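Local coordinates for cytolethal distending toxin subunit B (Escherichia coli, PDB 2F1N), which nicks DNA as the endonuclease subunit of a tripartite toxin, very probably causing the DNA damage that arrests intoxicated cells at G2/M, at residues V18-N22 against M181-D185; I50-A56 against R106-V112; A156-E161 against L193-T198; G184-P190 against R219-V225; P210-T216 against D253-V257. All blocks are in the same frame, centred on the assembly; numbering follows the deposited sequence.

Contact 1. Residues V18-N22 against M181-D185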
# COMPACT_ATOMS: atom_id res chain seq x y z
N VAL A 18 -2.19 9.58 1.74
CA VAL A 18 -1.82 8.30 1.13
C VAL A 18 -3.09 7.67 0.56
O VAL A 18 -4.21 8.14 0.78
CB VAL A 18 -1.13 7.35 2.15
CG1 VAL A 18 0.08 8.05 2.85
CG2 VAL A 18 -2.11 6.89 3.21
N ALA A 19 -2.91 6.62 -0.23
CA ALA A 19 -4.08 5.91 -0.78
C ALA A 19 -3.72 4.50 -1.19
O ALA A 19 -2.55 4.11 -1.20
CB ALA A 19 -4.63 6.69 -2.05
N THR A 20 -4.74 3.69 -1.45
CA THR A 20 -4.52 2.34 -1.92
C THR A 20 -5.49 2.05 -3.07
O THR A 20 -6.64 2.54 -3.04
CB THR A 20 -4.71 1.36 -0.74
OG1 THR A 20 -4.57 0.02 -1.21
CG2 THR A 20 -6.15 1.42 -0.17
N TRP A 21 -5.02 1.34 -4.09
CA TRP A 21 -5.88 0.96 -5.18
C TRP A 21 -5.52 -0.42 -5.76
O TRP A 21 -4.38 -0.67 -6.13
CB TRP A 21 -5.77 2.05 -6.28
CG TRP A 21 -6.81 1.89 -7.38
CD1 TRP A 21 -8.06 1.35 -7.25
CD2 TRP A 21 -6.66 2.22 -8.77
NE1 TRP A 21 -8.72 1.35 -8.47
CE2 TRP A 21 -7.87 1.87 -9.42
CE3 TRP A 21 -5.62 2.79 -9.54
CZ2 TRP A 21 -8.07 2.09 -10.79
CZ3 TRP A 21 -5.81 2.99 -10.89
CH2 TRP A 21 -7.03 2.65 -11.51
N ASN A 22 -6.50 -1.32 -5.83
CA ASN A 22 -6.30 -2.57 -6.53
C ASN A 22 -6.78 -2.30 -7.96
O ASN A 22 -7.98 -2.08 -8.19
CB ASN A 22 -7.14 -3.66 -5.85
CG ASN A 22 -7.10 -5.01 -6.56
OD1 ASN A 22 -6.83 -5.08 -7.74
ND2 ASN A 22 -7.40 -6.08 -5.84
N MET A 181 2.03 1.94 8.41
CA MET A 181 0.69 1.91 7.88
C MET A 181 0.66 0.83 6.81
O MET A 181 1.52 0.84 5.94
CB MET A 181 0.30 3.25 7.25
CG MET A 181 -1.17 3.21 6.88
SD MET A 181 -1.81 4.70 6.10
CE MET A 181 -1.45 5.93 7.35
N ILE A 182 -0.30 -0.07 6.91
CA ILE A 182 -0.48 -1.11 5.88
C ILE A 182 -1.72 -0.71 5.04
O ILE A 182 -2.83 -0.58 5.58
CB ILE A 182 -0.73 -2.48 6.53
CG1 ILE A 182 0.35 -2.82 7.60
CG2 ILE A 182 -0.76 -3.54 5.40
CD1 ILE A 182 0.03 -4.04 8.48
N LEU A 183 -1.54 -0.55 3.74
CA LEU A 183 -2.62 -0.09 2.85
C LEU A 183 -2.87 -1.22 1.89
O LEU A 183 -1.93 -1.72 1.27
CB LEU A 183 -2.10 1.10 2.04
CG LEU A 183 -1.89 2.39 2.85
CD1 LEU A 183 -0.74 3.28 2.27
CD2 LEU A 183 -3.22 3.15 2.79
N GLY A 184 -4.08 -1.68 1.79
CA GLY A 184 -4.28 -2.72 0.80
C GLY A 184 -5.64 -3.30 0.72
O GLY A 184 -6.59 -2.74 1.30
N ASP A 185 -5.71 -4.36 -0.09
CA ASP A 185 -6.93 -5.13 -0.25
C ASP A 185 -6.81 -6.30 0.70
O ASP A 185 -6.10 -7.29 0.47
CB ASP A 185 -7.06 -5.58 -1.72
CG ASP A 185 -8.27 -6.43 -1.97
OD1 ASP A 185 -9.05 -6.77 -1.02
OD2 ASP A 185 -8.49 -6.84 -3.14
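The amide nitrogen ND2 of N22 is shared by two carboxylates, OD2 of D185 across this contact and OE2 of E55 on the neighbouring strand. These groups form a buried polar end of the packing between the two beta sheets of the DNase I-like sandwich. The bond from N22 ND2 to D185 OD2 is 3.0 Å long and moderately bent, 147° at the hydrogen. It lies almost in the amide plane and meets the anti lone pair of the carboxylate oxygen. Asparagine suits the place because its other end, OD1, accepts the backbone N-H of Q24, which fixes the rotation of the amide. Strands 18-22 and 181-183 belong to different sheets; their axes come within 7.9 Å at an angle of 31°. Between them V18, L183 and M181 make the apolar packing. With CG anti to the carbonyl carbon (chi1 -71°), L183 sends its two methyls toward V18 and the carbonyl of A19, and its CB lies 3.8 Å from CB of T20. T20 OG1, which lies beside the Q54 side chain, rests 3.4 Å from CA of G184, whose backbone angles would jam a CB against the carbonyl O of L183, so glycine suits the corner. At the far end, the bent thioether of M181 brings SD to 3.6 Å from CG2 of V18.

Contact 2. Residues I50-A56 against R106-V112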
# COMPACT_ATOMS: atom_id res chain seq x y z
N ILE A 50 1.86 8.93 -1.18
CA ILE A 50 2.18 7.51 -1.28
C ILE A 50 0.94 6.81 -1.79
O ILE A 50 -0.15 7.02 -1.26
CB ILE A 50 2.64 6.95 0.07
CG1 ILE A 50 4.02 7.54 0.40
CG2 ILE A 50 2.82 5.41 -0.03
CD1 ILE A 50 4.39 7.53 1.79
N LEU A 51 1.09 6.03 -2.86
CA LEU A 51 0.03 5.16 -3.32
C LEU A 51 0.48 3.68 -3.25
O LEU A 51 1.49 3.28 -3.84
CB LEU A 51 -0.36 5.51 -4.79
CG LEU A 51 -1.39 4.59 -5.46
CD1 LEU A 51 -2.78 4.69 -4.75
CD2 LEU A 51 -1.46 4.89 -6.96
N ALA A 52 -0.35 2.86 -2.57
CA ALA A 52 -0.15 1.43 -2.55
C ALA A 52 -1.01 0.85 -3.66
O ALA A 52 -2.19 1.20 -3.81
CB ALA A 52 -0.56 0.82 -1.18
N VAL A 53 -0.42 -0.05 -4.42
CA VAL A 53 -1.13 -0.66 -5.57
C VAL A 53 -1.12 -2.19 -5.45
O VAL A 53 -0.06 -2.81 -5.09
CB VAL A 53 -0.44 -0.24 -6.91
CG1 VAL A 53 -1.28 -0.75 -8.17
CG2 VAL A 53 -0.22 1.28 -6.98
N GLN A 54 -2.28 -2.81 -5.77
CA GLN A 54 -2.38 -4.27 -5.87
C GLN A 54 -2.85 -4.66 -7.30
O GLN A 54 -3.37 -3.80 -8.01
CB GLN A 54 -3.35 -4.88 -4.81
CG GLN A 54 -2.96 -4.38 -3.36
CD GLN A 54 -3.59 -3.03 -3.08
OE1 GLN A 54 -4.72 -2.75 -3.52
NE2 GLN A 54 -2.83 -2.13 -2.40
N GLU A 55 -2.59 -5.91 -7.69
CA GLU A 55 -2.81 -6.38 -9.09
C GLU A 55 -2.23 -5.33 -10.05
O GLU A 55 -2.91 -4.86 -10.98
CB GLU A 55 -4.30 -6.64 -9.34
CG GLU A 55 -4.84 -7.65 -8.34
CD GLU A 55 -6.27 -8.12 -8.63
OE1 GLU A 55 -6.70 -8.16 -9.82
OE2 GLU A 55 -6.89 -8.53 -7.64
N ALA A 56 -0.96 -5.00 -9.84
CA ALA A 56 -0.37 -3.80 -10.44
C ALA A 56 0.01 -3.98 -11.92
O ALA A 56 0.31 -2.99 -12.60
CB ALA A 56 0.87 -3.32 -9.62
N ARG A 106 -0.81 -11.20 -12.57
CA ARG A 106 -2.08 -10.58 -12.20
C ARG A 106 -2.17 -10.23 -10.72
O ARG A 106 -3.22 -9.77 -10.22
CB ARG A 106 -3.25 -11.49 -12.61
CG ARG A 106 -3.82 -11.14 -14.01
CD ARG A 106 -4.89 -12.07 -14.52
NE ARG A 106 -4.33 -13.39 -14.80
CZ ARG A 106 -3.98 -13.81 -16.01
NH1 ARG A 106 -4.15 -13.01 -17.07
NH2 ARG A 106 -3.47 -15.02 -16.18
N VAL A 107 -1.10 -10.49 -9.99
CA VAL A 107 -1.10 -10.19 -8.55
C VAL A 107 0.18 -9.43 -8.14
O VAL A 107 0.63 -9.50 -6.99
CB VAL A 107 -1.44 -11.48 -7.66
CG1 VAL A 107 -2.82 -12.05 -8.01
CG2 VAL A 107 -0.37 -12.55 -7.77
N ASN A 108 0.70 -8.61 -9.07
CA ASN A 108 1.90 -7.82 -8.72
C ASN A 108 1.59 -6.70 -7.75
O ASN A 108 0.48 -6.24 -7.68
CB ASN A 108 2.58 -7.29 -9.98
CG ASN A 108 3.09 -8.42 -10.86
OD1 ASN A 108 3.41 -9.49 -10.39
ND2 ASN A 108 3.27 -8.12 -12.13
N LEU A 109 2.60 -6.26 -7.02
CA LEU A 109 2.44 -5.20 -6.01
C LEU A 109 3.32 -4.01 -6.31
O LEU A 109 4.40 -4.16 -6.88
CB LEU A 109 2.86 -5.71 -4.62
CG LEU A 109 1.96 -6.78 -4.02
CD1 LEU A 109 2.77 -7.43 -2.88
CD2 LEU A 109 0.64 -6.23 -3.58
N ALA A 110 2.83 -2.83 -5.92
CA ALA A 110 3.69 -1.61 -6.01
C ALA A 110 3.39 -0.59 -4.94
O ALA A 110 2.29 -0.54 -4.38
CB ALA A 110 3.56 -0.93 -7.44
N LEU A 111 4.40 0.23 -4.68
CA LEU A 111 4.23 1.50 -3.96
C LEU A 111 4.80 2.60 -4.84
O LEU A 111 5.90 2.46 -5.41
CB LEU A 111 4.97 1.41 -2.64
CG LEU A 111 4.35 0.62 -1.51
CD1 LEU A 111 5.47 0.20 -0.52
CD2 LEU A 111 3.33 1.53 -0.80
N VAL A 112 4.08 3.71 -4.92
CA VAL A 112 4.54 4.88 -5.66
C VAL A 112 4.70 6.01 -4.64
O VAL A 112 3.79 6.21 -3.80
CB VAL A 112 3.51 5.31 -6.70
CG1 VAL A 112 4.12 6.37 -7.67
CG2 VAL A 112 3.02 4.06 -7.49
O HOH W 1 -1.59 -7.85 -5.92
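Paired N-H and C=O groups of L51 and V112 bind each other twice, L51 N to V112 O at 2.9 Å and V112 N to L51 O at 2.8 Å. Two residues on, V53 N reaches A110 O at 2.8 Å, and A110 N returns the bond to V53 O. These are the hydrogen-bonded pairs of an antiparallel ladder, with A52 and L111 forming the non-hydrogen-bonded pair between them. Past V53 the ladder is interrupted. At E55 the chain takes left-handed backbone angles (46°, 54°), and its N-H bonds a water that also makes a weak bond to V107 O; A56 N then regains the partner segment at N108 O, 2.9 Å away, approaching from above the carbonyl plane. The turned chain lays CG of E55 against R106 O at 3.3 Å, while its carboxylate turns toward contact 1. Packing follows the alternation of the strands. On one face L111 swings CD2 across to I50 CG2 and to A52 CB, each 4.0 Å away, the small alanine accepting the leucine tip. On the other, V53 and A110 meet through their CB atoms, and A56 CB adds a further small contact with A110. The pair sits inside the larger sheet, between strands 18-25 and 92-98: I50 and A52 face strand 141-147 of the second sheet, whereas on strand 92-98 A56 and A110 touch F97, and V112 touches V93.

Contact 3. Residues A156-E161 against L193-T198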
# COMPACT_ATOMS: atom_id res chain seq x y z
N ALA A 156 -5.26 -12.11 6.05
CA ALA A 156 -5.18 -10.70 6.47
C ALA A 156 -4.68 -10.50 7.91
O ALA A 156 -3.77 -9.66 8.11
CB ALA A 156 -6.52 -9.95 6.23
N PRO A 157 -5.21 -11.19 8.92
CA PRO A 157 -4.70 -10.96 10.29
C PRO A 157 -3.19 -11.27 10.41
O PRO A 157 -2.45 -10.52 11.06
CB PRO A 157 -5.50 -11.92 11.15
CG PRO A 157 -6.83 -12.12 10.40
CD PRO A 157 -6.35 -12.14 8.94
N ALA A 158 -2.76 -12.35 9.79
CA ALA A 158 -1.34 -12.74 9.82
C ALA A 158 -0.43 -11.74 9.10
O ALA A 158 0.73 -11.54 9.53
CB ALA A 158 -1.19 -14.14 9.16
N LEU A 159 -0.91 -11.14 8.00
CA LEU A 159 -0.15 -10.04 7.37
C LEU A 159 0.07 -8.86 8.33
O LEU A 159 1.17 -8.32 8.40
CB LEU A 159 -0.86 -9.53 6.11
CG LEU A 159 -0.80 -10.56 4.97
CD1 LEU A 159 -1.83 -10.18 3.83
CD2 LEU A 159 0.62 -10.71 4.42
N VAL A 160 -0.99 -8.47 9.02
CA VAL A 160 -0.88 -7.33 9.95
C VAL A 160 0.08 -7.73 11.06
O VAL A 160 0.93 -6.92 11.47
CB VAL A 160 -2.23 -6.93 10.55
CG1 VAL A 160 -2.06 -5.79 11.60
CG2 VAL A 160 -3.20 -6.44 9.46
N GLU A 161 -0.08 -8.95 11.56
CA GLU A 161 0.77 -9.45 12.63
C GLU A 161 2.26 -9.52 12.22
O GLU A 161 3.18 -9.21 13.04
CB GLU A 161 0.25 -10.77 13.20
CG GLU A 161 -1.11 -10.57 13.87
CD GLU A 161 -1.94 -11.83 14.04
OE1 GLU A 161 -1.55 -12.91 13.54
OE2 GLU A 161 -3.04 -11.71 14.66
N LEU A 193 -11.40 -8.25 10.21
CA LEU A 193 -9.98 -8.26 10.50
C LEU A 193 -9.71 -7.96 12.01
O LEU A 193 -8.95 -8.68 12.64
CB LEU A 193 -9.30 -7.17 9.67
CG LEU A 193 -7.79 -7.00 9.88
CD1 LEU A 193 -7.00 -8.34 9.65
CD2 LEU A 193 -7.34 -5.89 8.90
N GLU A 194 -10.35 -6.92 12.55
CA GLU A 194 -10.03 -6.43 13.91
C GLU A 194 -10.22 -7.54 14.94
O GLU A 194 -9.34 -7.76 15.80
CB GLU A 194 -10.91 -5.20 14.26
CG GLU A 194 -10.74 -4.70 15.70
CD GLU A 194 -9.38 -4.07 15.97
OE1 GLU A 194 -8.57 -3.90 15.03
OE2 GLU A 194 -9.12 -3.73 17.16
N MET A 195 -11.34 -8.28 14.81
CA MET A 195 -11.71 -9.33 15.79
C MET A 195 -10.81 -10.58 15.75
O MET A 195 -10.85 -11.42 16.67
CB MET A 195 -13.20 -9.70 15.73
CG MET A 195 -13.54 -10.82 14.74
SD MET A 195 -15.30 -10.94 14.34
CE MET A 195 -15.87 -12.24 15.29
N ASN A 196 -10.04 -10.70 14.67
CA ASN A 196 -9.13 -11.80 14.45
C ASN A 196 -7.65 -11.45 14.65
O ASN A 196 -6.77 -12.25 14.37
CB ASN A 196 -9.45 -12.46 13.10
CG ASN A 196 -10.74 -13.27 13.19
OD1 ASN A 196 -10.75 -14.26 13.91
ND2 ASN A 196 -11.82 -12.83 12.52
N LEU A 197 -7.39 -10.25 15.16
CA LEU A 197 -6.04 -9.88 15.58
C LEU A 197 -5.78 -10.27 17.03
O LEU A 197 -6.72 -10.32 17.83
CB LEU A 197 -5.83 -8.37 15.41
CG LEU A 197 -5.91 -7.88 13.98
CD1 LEU A 197 -6.00 -6.40 13.98
CD2 LEU A 197 -4.69 -8.37 13.18
N THR A 198 -4.53 -10.57 17.37
CA THR A 198 -4.18 -10.80 18.77
C THR A 198 -4.39 -9.54 19.62
O THR A 198 -4.40 -8.42 19.12
CB THR A 198 -2.72 -11.28 18.96
OG1 THR A 198 -1.84 -10.32 18.35
CG2 THR A 198 -2.44 -12.55 18.21
O HOH W 2 -4.15 -14.00 15.37
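L193 drives its CD1 methyl into the first turn of helix 156-168, 3.4 Å from P157 N and 3.8 Å from A156 CB. That reach depends on its CG standing anti to the backbone N (chi1 178°), which carries the branch across from the end of helix 190-194. Alanine and proline suit the helix start: the one is small, and the other offers a rigid ring that N196 flanks, P157 CG lying 3.8 Å from N196 CB with the side chains pointing the same way. One turn on, L197 crosses V160 at about a right angle, its CD2 3.9 Å from V160 CB. The outer side is looser and wet. E161 stretches its extended chain out to receive T198 N on OE2, a long bond of 3.3 Å. A water donates to the same OE2 at 2.6 Å and also to N196 O, doubling the link. Because T198 is the N-cap of helix 199-203, the carboxylate probably gains from that helix's positive end. The second segment belongs to the nuclear localization signal. The type I turn E194-L197 joins its two short helices. L193 packs on Y223, V225 and I207 and V160 on V225 of the second sheet, while V160 and E161 also touch V201 of helix 199-203.

Contact 4. Residues G184-P190 against R219-V225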
# COMPACT_ATOMS: atom_id res chain seq x y z
N GLY A 184 -4.08 -1.68 1.79
CA GLY A 184 -4.28 -2.72 0.80
C GLY A 184 -5.64 -3.30 0.72
O GLY A 184 -6.59 -2.74 1.30
N ASP A 185 -5.71 -4.36 -0.09
CA ASP A 185 -6.93 -5.13 -0.25
C ASP A 185 -6.81 -6.30 0.70
O ASP A 185 -6.10 -7.29 0.47
CB ASP A 185 -7.06 -5.58 -1.72
CG ASP A 185 -8.27 -6.43 -1.97
OD1 ASP A 185 -9.05 -6.77 -1.02
OD2 ASP A 185 -8.49 -6.84 -3.14
N PHE A 186 -7.53 -6.17 1.81
CA PHE A 186 -7.47 -7.19 2.85
C PHE A 186 -8.44 -8.34 2.62
O PHE A 186 -8.38 -9.36 3.31
CB PHE A 186 -7.71 -6.54 4.21
CG PHE A 186 -6.60 -5.64 4.64
CD1 PHE A 186 -5.43 -6.17 5.19
CD2 PHE A 186 -6.71 -4.25 4.48
CE1 PHE A 186 -4.37 -5.31 5.57
CE2 PHE A 186 -5.66 -3.38 4.87
CZ PHE A 186 -4.50 -3.92 5.43
N ASN A 187 -9.35 -8.15 1.66
CA ASN A 187 -10.27 -9.23 1.25
C ASN A 187 -11.13 -9.80 2.38
O ASN A 187 -11.59 -10.93 2.31
CB ASN A 187 -9.53 -10.36 0.49
CG ASN A 187 -9.70 -10.24 -1.01
OD1 ASN A 187 -10.82 -9.98 -1.52
ND2 ASN A 187 -8.62 -10.39 -1.75
N ARG A 188 -11.36 -8.96 3.39
CA ARG A 188 -12.34 -9.16 4.47
C ARG A 188 -12.69 -7.77 5.00
O ARG A 188 -11.92 -6.82 4.80
CB ARG A 188 -11.80 -10.08 5.57
CG ARG A 188 -10.58 -9.54 6.31
CD ARG A 188 -10.33 -10.39 7.59
NE ARG A 188 -9.81 -11.71 7.31
CZ ARG A 188 -9.74 -12.70 8.23
NH1 ARG A 188 -10.25 -12.51 9.45
NH2 ARG A 188 -9.19 -13.88 7.95
N GLU A 189 -13.87 -7.64 5.65
CA GLU A 189 -14.35 -6.36 6.09
C GLU A 189 -13.53 -5.92 7.32
O GLU A 189 -12.95 -6.75 7.96
CB GLU A 189 -15.87 -6.46 6.40
CG GLU A 189 -16.69 -5.40 5.71
CD GLU A 189 -17.16 -5.81 4.34
OE1 GLU A 189 -16.73 -6.86 3.85
OE2 GLU A 189 -18.01 -5.08 3.78
N PRO A 190 -13.45 -4.63 7.59
CA PRO A 190 -12.65 -4.10 8.71
C PRO A 190 -12.90 -4.76 10.09
O PRO A 190 -11.96 -5.15 10.78
CB PRO A 190 -13.04 -2.63 8.72
CG PRO A 190 -13.33 -2.33 7.33
CD PRO A 190 -14.07 -3.52 6.82
N ARG A 219 -18.85 -4.55 -0.78
CA ARG A 219 -18.01 -4.91 0.37
C ARG A 219 -16.95 -3.83 0.58
O ARG A 219 -16.57 -3.15 -0.38
CB ARG A 219 -17.38 -6.29 0.17
CG ARG A 219 -18.47 -7.42 0.16
CD ARG A 219 -18.16 -8.59 1.11
NE ARG A 219 -17.08 -9.39 0.52
CZ ARG A 219 -16.11 -10.02 1.18
NH1 ARG A 219 -16.05 -10.02 2.52
NH2 ARG A 219 -15.20 -10.69 0.47
N THR A 220 -16.50 -3.70 1.82
CA THR A 220 -15.44 -2.75 2.15
C THR A 220 -14.18 -3.60 2.39
O THR A 220 -14.02 -4.17 3.46
CB THR A 220 -15.83 -1.99 3.42
OG1 THR A 220 -17.01 -1.19 3.14
CG2 THR A 220 -14.75 -0.98 3.84
N LEU A 221 -13.36 -3.74 1.35
CA LEU A 221 -12.21 -4.65 1.39
C LEU A 221 -10.87 -3.93 1.38
O LEU A 221 -9.82 -4.55 1.63
CB LEU A 221 -12.26 -5.58 0.19
CG LEU A 221 -13.50 -6.46 0.11
CD1 LEU A 221 -13.38 -7.44 -1.10
CD2 LEU A 221 -13.80 -7.20 1.41
N ASP A 222 -10.89 -2.66 0.99
CA ASP A 222 -9.65 -1.89 0.74
C ASP A 222 -9.59 -0.78 1.78
O ASP A 222 -10.47 0.10 1.80
CB ASP A 222 -9.72 -1.27 -0.66
CG ASP A 222 -9.93 -2.29 -1.72
OD1 ASP A 222 -8.91 -2.97 -2.06
OD2 ASP A 222 -11.06 -2.56 -2.26
N TYR A 223 -8.55 -0.77 2.58
CA TYR A 223 -8.47 0.22 3.64
C TYR A 223 -7.07 0.20 4.23
O TYR A 223 -6.14 -0.32 3.60
CB TYR A 223 -9.61 -0.05 4.68
CG TYR A 223 -9.74 -1.47 5.16
CD1 TYR A 223 -9.02 -1.92 6.27
CD2 TYR A 223 -10.63 -2.38 4.54
CE1 TYR A 223 -9.15 -3.26 6.74
CE2 TYR A 223 -10.75 -3.74 4.96
CZ TYR A 223 -10.03 -4.15 6.06
OH TYR A 223 -10.15 -5.44 6.47
N ALA A 224 -6.90 0.78 5.43
CA ALA A 224 -5.56 0.94 6.03
C ALA A 224 -5.53 0.46 7.47
O ALA A 224 -6.55 0.54 8.17
CB ALA A 224 -5.06 2.40 5.96
N VAL A 225 -4.36 -0.02 7.92
CA VAL A 225 -4.14 -0.32 9.35
C VAL A 225 -2.92 0.49 9.76
O VAL A 225 -1.86 0.29 9.21
CB VAL A 225 -3.89 -1.84 9.60
CG1 VAL A 225 -3.71 -2.11 11.12
CG2 VAL A 225 -5.00 -2.73 8.98
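The ring of Y223 is sandwiched between F186 and P190. F186 forms an offset stack on one face, centroids 4.8 Å apart and planes at 30°, while P190 CG sits over the opposite face in a CH-pi contact, 3.9 Å from the centroid. A tyrosine suits this slot because its OH, at the ring edge, donates to R188 O at 2.8 Å and so ties the 184-190 loop to strand 222-228. Farther along, E189 OE2 takes T220 N at 2.8 Å, meeting it from above the carboxylate plane, and OE1 makes a salt bridge of 3.5 Å with R219 NH1, whose guanidinium has L221 CD2 over one face. Backbone bonds set these groups in position: G184 and Y223 bind each other twice, and F186 N reaches L221 O at 2.8 Å. In the adjacent pair D185 and D222 bring their carboxylates close. The run Gly-Asp-Phe-Asn at G184-N187 is a signature of DNase I-like nucleases, in whose relatives its polar residues belong to the active site, as probably here.

Contact 5. Residues P210-T216 against D253-V257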
# COMPACT_ATOMS: atom_id res chain seq x y z
N PRO A 210 -13.16 3.33 5.05
CA PRO A 210 -14.21 4.27 4.61
C PRO A 210 -15.60 3.72 4.96
O PRO A 210 -15.82 2.54 5.13
CB PRO A 210 -14.00 4.35 3.09
CG PRO A 210 -13.49 2.98 2.69
CD PRO A 210 -12.66 2.50 3.93
N ALA A 211 -16.56 4.63 5.08
CA ALA A 211 -17.90 4.18 5.40
C ALA A 211 -18.58 3.39 4.25
O ALA A 211 -19.46 2.49 4.47
CB ALA A 211 -18.72 5.35 5.89
N ALA A 212 -18.10 3.62 3.03
CA ALA A 212 -18.70 3.07 1.84
C ALA A 212 -18.01 1.81 1.39
O ALA A 212 -16.92 1.50 1.87
CB ALA A 212 -18.67 4.13 0.73
N ALA A 213 -18.65 1.10 0.44
CA ALA A 213 -18.06 -0.05 -0.19
C ALA A 213 -16.89 0.39 -1.05
O ALA A 213 -16.87 1.55 -1.56
CB ALA A 213 -19.08 -0.72 -1.04
N THR A 214 -15.92 -0.52 -1.20
CA THR A 214 -14.71 -0.19 -1.97
C THR A 214 -14.63 -1.03 -3.22
O THR A 214 -13.66 -0.93 -3.99
CB THR A 214 -13.39 -0.40 -1.15
OG1 THR A 214 -13.22 -1.79 -0.86
CG2 THR A 214 -13.44 0.29 0.17
N GLN A 215 -15.64 -1.85 -3.43
CA GLN A 215 -15.76 -2.59 -4.66
C GLN A 215 -17.21 -2.70 -5.09
O GLN A 215 -18.11 -2.23 -4.40
CB GLN A 215 -14.99 -3.93 -4.66
CG GLN A 215 -15.23 -4.88 -3.50
CD GLN A 215 -15.16 -6.36 -3.98
OE1 GLN A 215 -14.20 -6.78 -4.66
NE2 GLN A 215 -16.15 -7.12 -3.65
N THR A 216 -17.42 -3.26 -6.26
CA THR A 216 -18.75 -3.14 -6.88
C THR A 216 -19.76 -4.11 -6.27
O THR A 216 -20.93 -4.18 -6.72
CB THR A 216 -18.65 -3.42 -8.39
OG1 THR A 216 -17.89 -4.60 -8.58
CG2 THR A 216 -17.83 -2.34 -9.10
N ASP A 253 -12.86 -3.09 -10.62
CA ASP A 253 -14.03 -3.22 -9.77
C ASP A 253 -13.75 -2.68 -8.37
O ASP A 253 -14.66 -2.61 -7.55
CB ASP A 253 -14.49 -4.68 -9.68
CG ASP A 253 -14.97 -5.23 -11.02
OD1 ASP A 253 -15.34 -4.45 -11.91
OD2 ASP A 253 -15.05 -6.44 -11.23
N HIS A 254 -12.49 -2.28 -8.11
CA HIS A 254 -12.13 -1.62 -6.84
C HIS A 254 -11.93 -0.14 -7.02
O HIS A 254 -11.42 0.34 -8.05
CB HIS A 254 -10.83 -2.23 -6.27
CG HIS A 254 -10.98 -3.66 -5.85
ND1 HIS A 254 -11.09 -4.03 -4.53
CD2 HIS A 254 -11.05 -4.80 -6.58
CE1 HIS A 254 -11.19 -5.35 -4.46
NE2 HIS A 254 -11.18 -5.84 -5.69
N PHE A 255 -12.31 0.62 -6.01
CA PHE A 255 -12.17 2.06 -6.04
C PHE A 255 -10.97 2.41 -5.20
O PHE A 255 -10.70 1.73 -4.22
CB PHE A 255 -13.38 2.68 -5.38
CG PHE A 255 -14.71 2.09 -5.80
CD1 PHE A 255 -14.97 1.78 -7.14
CD2 PHE A 255 -15.69 1.84 -4.85
CE1 PHE A 255 -16.20 1.21 -7.51
CE2 PHE A 255 -16.92 1.27 -5.21
CZ PHE A 255 -17.17 0.97 -6.54
N PRO A 256 -10.24 3.46 -5.59
CA PRO A 256 -9.13 3.98 -4.78
C PRO A 256 -9.67 4.53 -3.50
O PRO A 256 -10.77 5.17 -3.47
CB PRO A 256 -8.55 5.14 -5.60
CG PRO A 256 -9.23 5.09 -6.90
CD PRO A 256 -10.45 4.23 -6.83
N VAL A 257 -8.88 4.32 -2.45
CA VAL A 257 -9.29 4.73 -1.10
C VAL A 257 -8.21 5.58 -0.55
O VAL A 257 -7.03 5.14 -0.54
CB VAL A 257 -9.55 3.50 -0.19
CG1 VAL A 257 -9.83 3.94 1.26
CG2 VAL A 257 -10.79 2.72 -0.72
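Q215 has its CG lodged between backbone N and carbonyl carbon (chi1 51°), and H254 turns its ring anti to its own carbonyl carbon (chi1 -66°), so the two side chains run alongside each other. Q215 CB thereby covers one face of the imidazole, 4.0 Å from its centroid, a CH-pi contact. F255 N to T214 O, 2.9 Å and 165°, is the main backbone tie; T216 N to D253 O, 3.1 Å, is weak. In DNase I-like enzymes the Ser-Asp-His motif, here S252-H254, supplies the active-site histidine, consistent with H254 lying there; its ND1 binds D222 OD2, which T214 OG1 also holds. Threonine thus suits position 214, its hydroxyl reaching D222. The flat F255 ring has Q215 CA over one face and A213 O in its plane at the edge, 3.5 Å from F255 CD2. T214 CG2 touches V257 CG2 at 3.7 Å, and P210 and V257 cross at about a right angle, P210 CG 4.0 Å from V257 CG1.

Overall arrangement
Contacts 1 and 2 meet along neighbouring strands of the larger sheet, centres about 9 Å apart, with A52 N and O bonded to A19 and W21. Contact 1 crosses to the second sheet and shares G184 and D185 with contact 4. The centres of contacts 4 and 5 are again about 9 Å apart, joined through the carboxylate of D222. N22, E55, D185, D222 and H254 therefore gather between contacts 1, 2, 4 and 5, in the place where DNase I relatives have their active site. The centre of contact 3 is about 12 Å from that of contact 4, which it touches through R188, and about 21 Å from that of contact 2; contacts 3 and 4 each hold part of the nuclear localization signal.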